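Local atomic coordinates of uncharacterized protein (Pseudomonas syringae pv. tomato, PDB entry 3K4I), a protein that is of unknown function but belongs to the RraA-like family, with a mixed beta-sheet flanked by helices and three chains in the assembly. Residues 35-40 against 180-185; 21-26 against 191-196; 75-80 against 152-157. One frame throughout, in Å; residues are numbered along the deposited sequence.

Overall arrangement
The three contacts are nested like brackets in the chain: contact 2 (21-26 with 191-196) encloses contact 1 (35-40 with 180-185), which in turn encloses contact 3 (75-80 with 152-157). Contacts 1 and 2 are neighbours, their centres 13 Å apart, and they touch where Leu-35 packs on Arg-192; strand 177-181 is followed, after a short turn, by helix 186-207, and both contacts join the first forty residues to residues 180-196. Contact 3 lies on the opposite side of the chain's centre from contact 2, 30 Å away between centres, yet reaches the same mixed sheet as contact 1. Contacts 1 and 2 also border the second subunit and contact 3 the third, placing all three close to the trimer's interfaces.

Contact 1: residues 35-40 against 180-185; sequences LGIDGG and VVPQQL
The flat carbonyl group of Gly-39 takes the N-H of Val-180 with the donor tilted 29° out of the carbonyl plane, and the 2.9 Å bond from Val-180 N to Gly-39 O is fairly straight, at 163°. In this RraA-like fold the loop between helix 25-33 and strand 45-46, which leaves the helix through a Schellman motif at Gly-36, packs along the end of strand 177-181 and runs in the opposite direction. Having no side chain, Gly-39 brings its CA to 3.7 Å from Val-180 O. Water 1 extends the pairing by giving one hydrogen to Asp-38 O and the other, at 2.7 Å, to Val-180 O, so two backbone oxygens are bridged where a direct bond is absent. The Asp-38 side chain belongs to the trimer interface, with a salt bridge to Arg-148 of the second subunit.

On the side of Ile-37 the contact is apolar. Ile-37 sends CG2 toward the Pro-182 ring, where it meets CG loosely at 4.4 Å, while Leu-32 of helix 25-33 touches both residues. The turn after Pro-182, closed by its carbonyl oxygen and the N-H of Leu-185, brings the leucine round. Leu-185 and Ile-37 meet tip to tip, with 3.2 Å between their CD1 atoms, tighter than normal van der Waals contact and doubtful in its exact value.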
loop_
_atom_site.group_PDB
_atom_site.type_symbol
_atom_site.label_atom_id
_atom_site.label_comp_id
_atom_site.label_asym_id
_atom_site.label_seq_id
_atom_site.Cartn_x
_atom_site.Cartn_y
_atom_site.Cartn_z
ATOM N N LEU C 35 27.447 -1.963 -13.409
ATOM C CA LEU C 35 27.607 -2.599 -14.710
ATOM C C LEU C 35 26.818 -1.846 -15.800
ATOM O O LEU C 35 26.824 -2.245 -16.960
ATOM C CB LEU C 35 27.269 -4.103 -14.642
ATOM C CG LEU C 35 28.196 -4.938 -13.707
ATOM C CD1 LEU C 35 27.590 -6.297 -13.359
ATOM C CD2 LEU C 35 29.595 -5.097 -14.285
ATOM N N GLY C 36 26.144 -0.760 -15.419
ATOM C CA GLY C 36 25.485 0.127 -16.396
ATOM C C GLY C 36 24.057 -0.270 -16.704
ATOM O O GLY C 36 23.505 0.141 -17.719
ATOM N N ILE C 37 23.449 -1.052 -15.821
ATOM C CA ILE C 37 22.167 -1.708 -16.105
ATOM C C ILE C 37 21.164 -1.383 -14.997
ATOM O O ILE C 37 21.493 -1.463 -13.813
ATOM C CB ILE C 37 22.384 -3.248 -16.178
ATOM C CG1 ILE C 37 23.169 -3.599 -17.448
ATOM C CG2 ILE C 37 21.056 -4.052 -16.122
ATOM C CD1 ILE C 37 23.818 -4.959 -17.340
ATOM N N ASP C 38 19.970 -0.955 -15.386
ATOM C CA ASP C 38 18.859 -0.765 -14.456
ATOM C C ASP C 38 18.191 -2.083 -14.258
ATOM O O ASP C 38 17.967 -2.793 -15.238
ATOM C CB ASP C 38 17.791 0.144 -15.110
ATOM C CG ASP C 38 18.178 1.608 -15.137
ATOM O OD1 ASP C 38 19.139 1.992 -14.462
ATOM O OD2 ASP C 38 17.487 2.404 -15.835
ATOM N N GLY C 39 17.844 -2.414 -13.016
ATOM C CA GLY C 39 17.172 -3.690 -12.773
ATOM C C GLY C 39 15.828 -3.588 -12.087
ATOM O O GLY C 39 15.102 -4.555 -12.037
ATOM N N GLY C 40 15.489 -2.423 -11.548
ATOM C CA GLY C 40 14.242 -2.308 -10.763
ATOM C C GLY C 40 12.979 -2.225 -11.585
ATOM O O GLY C 40 12.979 -1.632 -12.668
ATOM N N VAL C 180 15.570 -7.338 -11.533
ATOM C CA VAL C 180 15.865 -8.339 -12.584
ATOM C C VAL C 180 17.368 -8.328 -12.836
ATOM O O VAL C 180 17.955 -7.283 -13.177
ATOM C CB VAL C 180 15.188 -8.008 -13.950
ATOM C CG1 VAL C 180 15.525 -9.083 -15.002
ATOM C CG2 VAL C 180 13.665 -7.810 -13.765
ATOM N N VAL C 181 18.007 -9.480 -12.647
ATOM C CA VAL C 181 19.427 -9.608 -12.888
ATOM C C VAL C 181 19.629 -10.474 -14.131
ATOM O O VAL C 181 19.273 -11.661 -14.122
ATOM C CB VAL C 181 20.149 -10.280 -11.662
ATOM C CG1 VAL C 181 21.651 -10.505 -11.940
ATOM C CG2 VAL C 181 19.955 -9.466 -10.387
ATOM N N PRO C 182 20.237 -9.915 -15.200
ATOM C CA PRO C 182 20.426 -10.750 -16.389
ATOM C C PRO C 182 21.233 -12.017 -16.085
ATOM O O PRO C 182 22.236 -11.962 -15.365
ATOM C CB PRO C 182 21.223 -9.852 -17.343
ATOM C CG PRO C 182 20.780 -8.406 -16.933
ATOM C CD PRO C 182 20.731 -8.537 -15.401
ATOM N N GLN C 183 20.770 -13.133 -16.620
ATOM C CA GLN C 183 21.391 -14.424 -16.308
ATOM C C GLN C 183 22.884 -14.462 -16.665
ATOM O O GLN C 183 23.702 -15.062 -15.923
ATOM C CB GLN C 183 20.622 -15.585 -16.967
ATOM C CG GLN C 183 20.507 -15.555 -18.490
ATOM C CD GLN C 183 19.331 -16.367 -18.954
ATOM O OE1 GLN C 183 19.469 -17.520 -19.325
ATOM N NE2 GLN C 183 18.150 -15.767 -18.933
ATOM N N GLN C 184 23.260 -13.842 -17.771
ATOM C CA GLN C 184 24.680 -13.873 -18.141
ATOM C C GLN C 184 25.569 -13.088 -17.171
ATOM O O GLN C 184 26.797 -13.235 -17.198
ATOM C CB GLN C 184 24.884 -13.389 -19.580
ATOM C CG GLN C 184 24.368 -14.371 -20.603
ATOM C CD GLN C 184 24.211 -13.767 -21.964
ATOM O OE1 GLN C 184 23.258 -13.026 -22.234
ATOM N NE2 GLN C 184 25.123 -14.103 -22.846
ATOM N N LEU C 185 24.968 -12.253 -16.328
ATOM C CA LEU C 185 25.714 -11.437 -15.388
ATOM C C LEU C 185 25.520 -11.851 -13.933
ATOM O O LEU C 185 26.107 -11.227 -13.042
ATOM C CB LEU C 185 25.315 -9.959 -15.519
ATOM C CG LEU C 185 25.642 -9.328 -16.868
ATOM C CD1 LEU C 185 25.044 -7.931 -16.899
ATOM C CD2 LEU C 185 27.112 -9.293 -17.100
HETATM O O HOH W 1 18.107 -5.849 -15.445
#

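Contact 2: residues 21-26 against 191-196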
loop_
_atom_site.group_PDB
_atom_site.type_symbol
_atom_site.label_atom_id
_atom_site.label_comp_id
_atom_site.label_asym_id
_atom_site.label_seq_id
_atom_site.Cartn_x
_atom_site.Cartn_y
_atom_site.Cartn_z
ATOM N N GLU C 21 20.085 -15.275 -0.535
ATOM C CA GLU C 21 19.360 -15.355 0.741
ATOM C C GLU C 21 19.718 -14.218 1.683
ATOM O O GLU C 21 18.907 -13.832 2.521
ATOM C CB GLU C 21 19.685 -16.666 1.464
ATOM C CG GLU C 21 18.851 -17.874 1.063
ATOM C CD GLU C 21 19.255 -19.145 1.807
ATOM O OE1 GLU C 21 19.706 -19.063 2.989
ATOM O OE2 GLU C 21 19.125 -20.239 1.201
ATOM N N HIS C 22 20.938 -13.709 1.566
ATOM C CA HIS C 22 21.442 -12.662 2.458
ATOM C C HIS C 22 21.721 -11.355 1.726
ATOM O O HIS C 22 22.460 -10.500 2.240
ATOM C CB HIS C 22 22.718 -13.126 3.176
ATOM C CG HIS C 22 22.591 -14.477 3.810
ATOM N ND1 HIS C 22 22.104 -14.654 5.088
ATOM C CD2 HIS C 22 22.888 -15.714 3.344
ATOM C CE1 HIS C 22 22.113 -15.942 5.385
ATOM N NE2 HIS C 22 22.581 -16.606 4.343
ATOM N N LEU C 23 21.127 -11.197 0.536
ATOM C CA LEU C 23 21.287 -9.974 -0.229
ATOM C C LEU C 23 19.954 -9.268 -0.401
ATOM O O LEU C 23 18.949 -9.900 -0.705
ATOM C CB LEU C 23 21.933 -10.240 -1.605
ATOM C CG LEU C 23 23.369 -10.766 -1.617
ATOM C CD1 LEU C 23 23.856 -11.090 -3.037
ATOM C CD2 LEU C 23 24.382 -9.830 -0.888
ATOM N N ASP C 24 19.977 -7.951 -0.210
ATOM C CA ASP C 24 18.812 -7.083 -0.365
ATOM C C ASP C 24 18.722 -6.626 -1.816
ATOM O O ASP C 24 19.748 -6.559 -2.524
ATOM C CB ASP C 24 19.026 -5.809 0.469
ATOM C CG ASP C 24 19.048 -6.060 1.969
ATOM O OD1 ASP C 24 19.594 -5.207 2.691
ATOM O OD2 ASP C 24 18.505 -7.079 2.442
ATOM N N THR C 25 17.510 -6.285 -2.253
ATOM C CA THR C 25 17.343 -5.681 -3.585
ATOM C C THR C 25 18.235 -4.470 -3.806
ATOM O O THR C 25 18.701 -4.257 -4.935
ATOM C CB THR C 25 15.877 -5.329 -3.864
ATOM O OG1 THR C 25 15.347 -4.601 -2.756
ATOM C CG2 THR C 25 15.057 -6.628 -4.077
ATOM N N ALA C 26 18.462 -3.663 -2.766
ATOM C CA ALA C 26 19.346 -2.496 -2.904
ATOM C C ALA C 26 20.779 -2.872 -3.295
ATOM O O ALA C 26 21.372 -2.229 -4.166
ATOM C CB ALA C 26 19.321 -1.618 -1.644
ATOM N N LEU C 191 28.450 -11.313 -6.676
ATOM C CA LEU C 191 29.754 -10.966 -6.125
ATOM C C LEU C 191 29.865 -9.465 -5.793
ATOM O O LEU C 191 30.295 -9.088 -4.691
ATOM C CB LEU C 191 30.875 -11.385 -7.096
ATOM C CG LEU C 191 32.337 -11.181 -6.695
ATOM C CD1 LEU C 191 32.721 -12.164 -5.582
ATOM C CD2 LEU C 191 33.244 -11.390 -7.900
ATOM N N ARG C 192 29.436 -8.608 -6.724
ATOM C CA ARG C 192 29.495 -7.178 -6.469
ATOM C C ARG C 192 28.545 -6.742 -5.338
ATOM O O ARG C 192 28.916 -5.903 -4.504
ATOM C CB ARG C 192 29.207 -6.385 -7.761
ATOM C CG ARG C 192 30.386 -6.436 -8.725
ATOM C CD ARG C 192 30.040 -5.820 -10.061
ATOM N NE ARG C 192 31.180 -5.894 -10.978
ATOM C CZ ARG C 192 31.695 -4.854 -11.628
ATOM N NH1 ARG C 192 31.155 -3.646 -11.506
ATOM N NH2 ARG C 192 32.747 -5.037 -12.422
ATOM N N ALA C 193 27.356 -7.349 -5.286
ATOM C CA ALA C 193 26.357 -7.016 -4.282
ATOM C C ALA C 193 26.873 -7.365 -2.894
ATOM O O ALA C 193 26.659 -6.635 -1.944
ATOM C CB ALA C 193 25.021 -7.746 -4.552
ATOM N N ARG C 194 27.562 -8.495 -2.791
ATOM C CA ARG C 194 28.106 -8.874 -1.501
ATOM C C ARG C 194 29.131 -7.846 -0.979
ATOM O O ARG C 194 29.202 -7.569 0.231
ATOM C CB ARG C 194 28.764 -10.236 -1.652
ATOM C CG ARG C 194 29.009 -10.900 -0.349
ATOM C CD ARG C 194 30.245 -11.718 -0.450
ATOM N NE ARG C 194 30.155 -12.756 -1.476
ATOM C CZ ARG C 194 30.991 -13.787 -1.553
ATOM N NH1 ARG C 194 31.960 -13.936 -0.645
ATOM N NH2 ARG C 194 30.850 -14.688 -2.513
ATOM N N ALA C 195 29.962 -7.340 -1.886
ATOM C CA ALA C 195 30.957 -6.333 -1.587
ATOM C C ALA C 195 30.304 -5.004 -1.188
ATOM O O ALA C 195 30.761 -4.331 -0.265
ATOM C CB ALA C 195 31.890 -6.148 -2.786
ATOM N N VAL C 196 29.236 -4.610 -1.897
ATOM C CA VAL C 196 28.456 -3.439 -1.501
ATOM C C VAL C 196 27.904 -3.561 -0.063
ATOM O O VAL C 196 28.029 -2.626 0.745
ATOM C CB VAL C 196 27.293 -3.198 -2.494
ATOM C CG1 VAL C 196 26.344 -2.105 -1.967
ATOM C CG2 VAL C 196 27.834 -2.823 -3.849
#
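Leu-23 carries almost the whole contact with Ala-193 and Arg-194, splitting its two methyl groups between them: CD1 rests 3.9 Å from Ala-193 CB, and CD2 lies against the backbone of the next residue, 3.9 Å from Arg-194 CA. Its CG lies beside its own backbone N, opposite the carbonyl carbon (chi1 -65°), which points the branched end at helix 186-207. Arg-194 gives the leucine the root of its side chain, but its guanidinium turns away to a salt bridge with Glu-19.

Asp-24 follows at the N-cap position of helix 25-33 without making a capping bond through its side chain; its backbone N donates to Glu-197 OE2, a second tie to the long helix. Thr-25 then begins helix 25-33, and with Ala-26 it borders Met-142 and Asp-124 of the second subunit. The loop leading into helix 25-33 is in this way joined to the long helix 186-207, which comes after the sheet strand 177-181.

Between the two segments, then, the join is purely apolar, and its hold depends on shape and burial, while the polar tie beside it is that of Asp-24 N to Glu-197.

Contact 3: residues 75-80 against 152-157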
loop_
_atom_site.group_PDB
_atom_site.type_symbol
_atom_site.label_atom_id
_atom_site.label_comp_id
_atom_site.label_asym_id
_atom_site.label_seq_id
_atom_site.Cartn_x
_atom_site.Cartn_y
_atom_site.Cartn_z
ATOM N N ALA C 75 -4.349 -19.945 -15.849
ATOM C CA ALA C 75 -3.590 -20.652 -14.809
ATOM C C ALA C 75 -2.919 -21.911 -15.364
ATOM O O ALA C 75 -1.854 -22.295 -14.903
ATOM C CB ALA C 75 -4.491 -21.005 -13.639
ATOM N N ASN C 76 -3.550 -22.525 -16.367
ATOM C CA ASN C 76 -3.079 -23.777 -16.986
ATOM C C ASN C 76 -1.562 -23.947 -17.216
ATOM O O ASN C 76 -1.040 -25.065 -17.051
ATOM C CB ASN C 76 -3.843 -24.051 -18.285
ATOM C CG ASN C 76 -3.836 -22.873 -19.216
ATOM O OD1 ASN C 76 -2.777 -22.389 -19.606
ATOM N ND2 ASN C 76 -5.022 -22.396 -19.580
ATOM N N TYR C 77 -0.855 -22.858 -17.553
ATOM C CA TYR C 77 0.596 -22.910 -17.778
ATOM C C TYR C 77 1.385 -23.371 -16.562
ATOM O O TYR C 77 2.559 -23.709 -16.693
ATOM C CB TYR C 77 1.166 -21.541 -18.153
ATOM C CG TYR C 77 1.177 -20.508 -17.011
ATOM C CD1 TYR C 77 0.124 -19.609 -16.841
ATOM C CD2 TYR C 77 2.252 -20.434 -16.103
ATOM C CE1 TYR C 77 0.127 -18.665 -15.793
ATOM C CE2 TYR C 77 2.260 -19.507 -15.061
ATOM C CZ TYR C 77 1.203 -18.617 -14.911
ATOM O OH TYR C 77 1.218 -17.692 -13.879
ATOM N N ILE C 78 0.772 -23.285 -15.388
ATOM C CA ILE C 78 1.538 -23.431 -14.155
ATOM C C ILE C 78 2.109 -24.832 -13.988
ATOM O O ILE C 78 3.146 -24.990 -13.342
ATOM C CB ILE C 78 0.743 -22.987 -12.903
ATOM C CG1 ILE C 78 1.724 -22.516 -11.816
ATOM C CG2 ILE C 78 -0.322 -24.019 -12.531
ATOM C CD1 ILE C 78 1.139 -21.721 -10.683
ATOM N N ASP C 79 1.451 -25.846 -14.563
ATOM C CA ASP C 79 2.029 -27.212 -14.544
ATOM C C ASP C 79 3.415 -27.312 -15.186
ATOM O O ASP C 79 4.128 -28.294 -14.968
ATOM C CB ASP C 79 1.092 -28.198 -15.260
ATOM C CG ASP C 79 -0.082 -28.621 -14.399
ATOM O OD1 ASP C 79 0.098 -28.757 -13.168
ATOM O OD2 ASP C 79 -1.182 -28.848 -14.962
ATOM N N GLN C 80 3.769 -26.331 -16.006
ATOM C CA GLN C 80 5.039 -26.310 -16.734
ATOM C C GLN C 80 6.206 -25.699 -15.942
ATOM O O GLN C 80 7.354 -25.830 -16.355
ATOM C CB GLN C 80 4.867 -25.508 -18.038
ATOM C CG GLN C 80 3.686 -25.926 -18.885
ATOM C CD GLN C 80 3.856 -25.542 -20.351
ATOM O OE1 GLN C 80 3.406 -26.275 -21.252
ATOM N NE2 GLN C 80 4.554 -24.442 -20.608
ATOM N N LYS C 152 -0.857 -15.584 -23.978
ATOM C CA LYS C 152 -0.289 -15.521 -25.317
ATOM C C LYS C 152 0.825 -16.562 -25.401
ATOM O O LYS C 152 0.804 -17.415 -26.272
ATOM C CB LYS C 152 0.275 -14.140 -25.656
ATOM C CG LYS C 152 0.954 -14.108 -27.021
ATOM C CD LYS C 152 1.397 -12.679 -27.374
ATOM C CE LYS C 152 1.623 -12.540 -28.871
ATOM N NZ LYS C 152 2.096 -11.156 -29.225
ATOM N N ALA C 153 1.758 -16.484 -24.467
ATOM C CA ALA C 153 2.953 -17.326 -24.515
ATOM C C ALA C 153 3.638 -17.350 -23.158
ATOM O O ALA C 153 3.548 -16.397 -22.396
ATOM C CB ALA C 153 3.919 -16.815 -25.557
ATOM N N VAL C 154 4.313 -18.457 -22.869
ATOM C CA VAL C 154 5.228 -18.483 -21.718
ATOM C C VAL C 154 6.668 -18.725 -22.180
ATOM O O VAL C 154 6.912 -19.286 -23.251
ATOM C CB VAL C 154 4.840 -19.518 -20.608
ATOM C CG1 VAL C 154 3.435 -19.254 -20.066
ATOM C CG2 VAL C 154 4.984 -20.971 -21.093
ATOM N N GLN C 155 7.617 -18.272 -21.363
ATOM C CA GLN C 155 9.056 -18.408 -21.626
ATOM C C GLN C 155 9.515 -17.598 -22.844
ATOM O O GLN C 155 10.366 -18.033 -23.644
ATOM C CB GLN C 155 9.489 -19.872 -21.694
ATOM C CG GLN C 155 9.200 -20.593 -20.376
ATOM C CD GLN C 155 10.122 -20.124 -19.285
ATOM O OE1 GLN C 155 10.023 -18.992 -18.822
ATOM N NE2 GLN C 155 11.021 -21.026 -18.829
ATOM N N VAL C 156 8.917 -16.413 -22.964
ATOM C CA VAL C 156 9.323 -15.428 -23.944
ATOM C C VAL C 156 9.869 -14.186 -23.223
ATOM O O VAL C 156 9.531 -13.956 -22.073
ATOM C CB VAL C 156 8.113 -14.967 -24.795
ATOM C CG1 VAL C 156 7.682 -16.071 -25.769
ATOM C CG2 VAL C 156 6.951 -14.554 -23.919
ATOM N N PRO C 157 10.702 -13.376 -23.900
ATOM C CA PRO C 157 11.145 -12.124 -23.277
ATOM C C PRO C 157 9.960 -11.226 -22.916
ATOM O O PRO C 157 9.022 -11.110 -23.715
ATOM C CB PRO C 157 11.980 -11.444 -24.380
ATOM C CG PRO C 157 12.312 -12.519 -25.338
ATOM C CD PRO C 157 11.247 -13.545 -25.258
#
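Tyr-77, in a short 3-10 segment, faces Val-154 at the end of strand 150-154 with 7.5 Å between their CA atoms; the first backbone is wound by bonds such as Gln-80 N to Tyr-77 O, at 3.0 Å, and the second bends through a classic beta bulge in which Lys-152 and Ala-153 both face Gln-61.

Val-154 works as a fork. Its CG1 methyl settles at 3.7 Å from Tyr-77 CB and lies somewhat farther, 4.0 Å, from Tyr-77 CG, so it meets the root of the tyrosine side chain and approaches the ring obliquely. The CG2 methyl goes to Gln-80 instead, where NE2 comes within 3.5 Å. This is an amide nitrogen packed on a methyl group, with no polar partner in the valine.

The two sides belong to one alpha/beta core of the RraA-like fold: strand 150-154 runs antiparallel to strand 53-63, and the 3-10 segment lies in the connection from that strand to its parallel neighbour 85-90. The Tyr-77 ring is accordingly embedded among Val-60, Tyr-62 and Ile-87 of these strands, with Met-104 of helix 102-110 also touching it. Its CG sits between the backbone N and the carbonyl carbon (chi1 70°), which folds the ring back over its own turn, and one face receives Ala-75 O, 3.8 Å above the plane and toward the rim, beside Ile-78 CB.

Asp-79, next to last in the 3-10 segment, turns to the third subunit, where its two carboxylate oxygens accept the backbone N-H groups of Leu-213 and Glu-214.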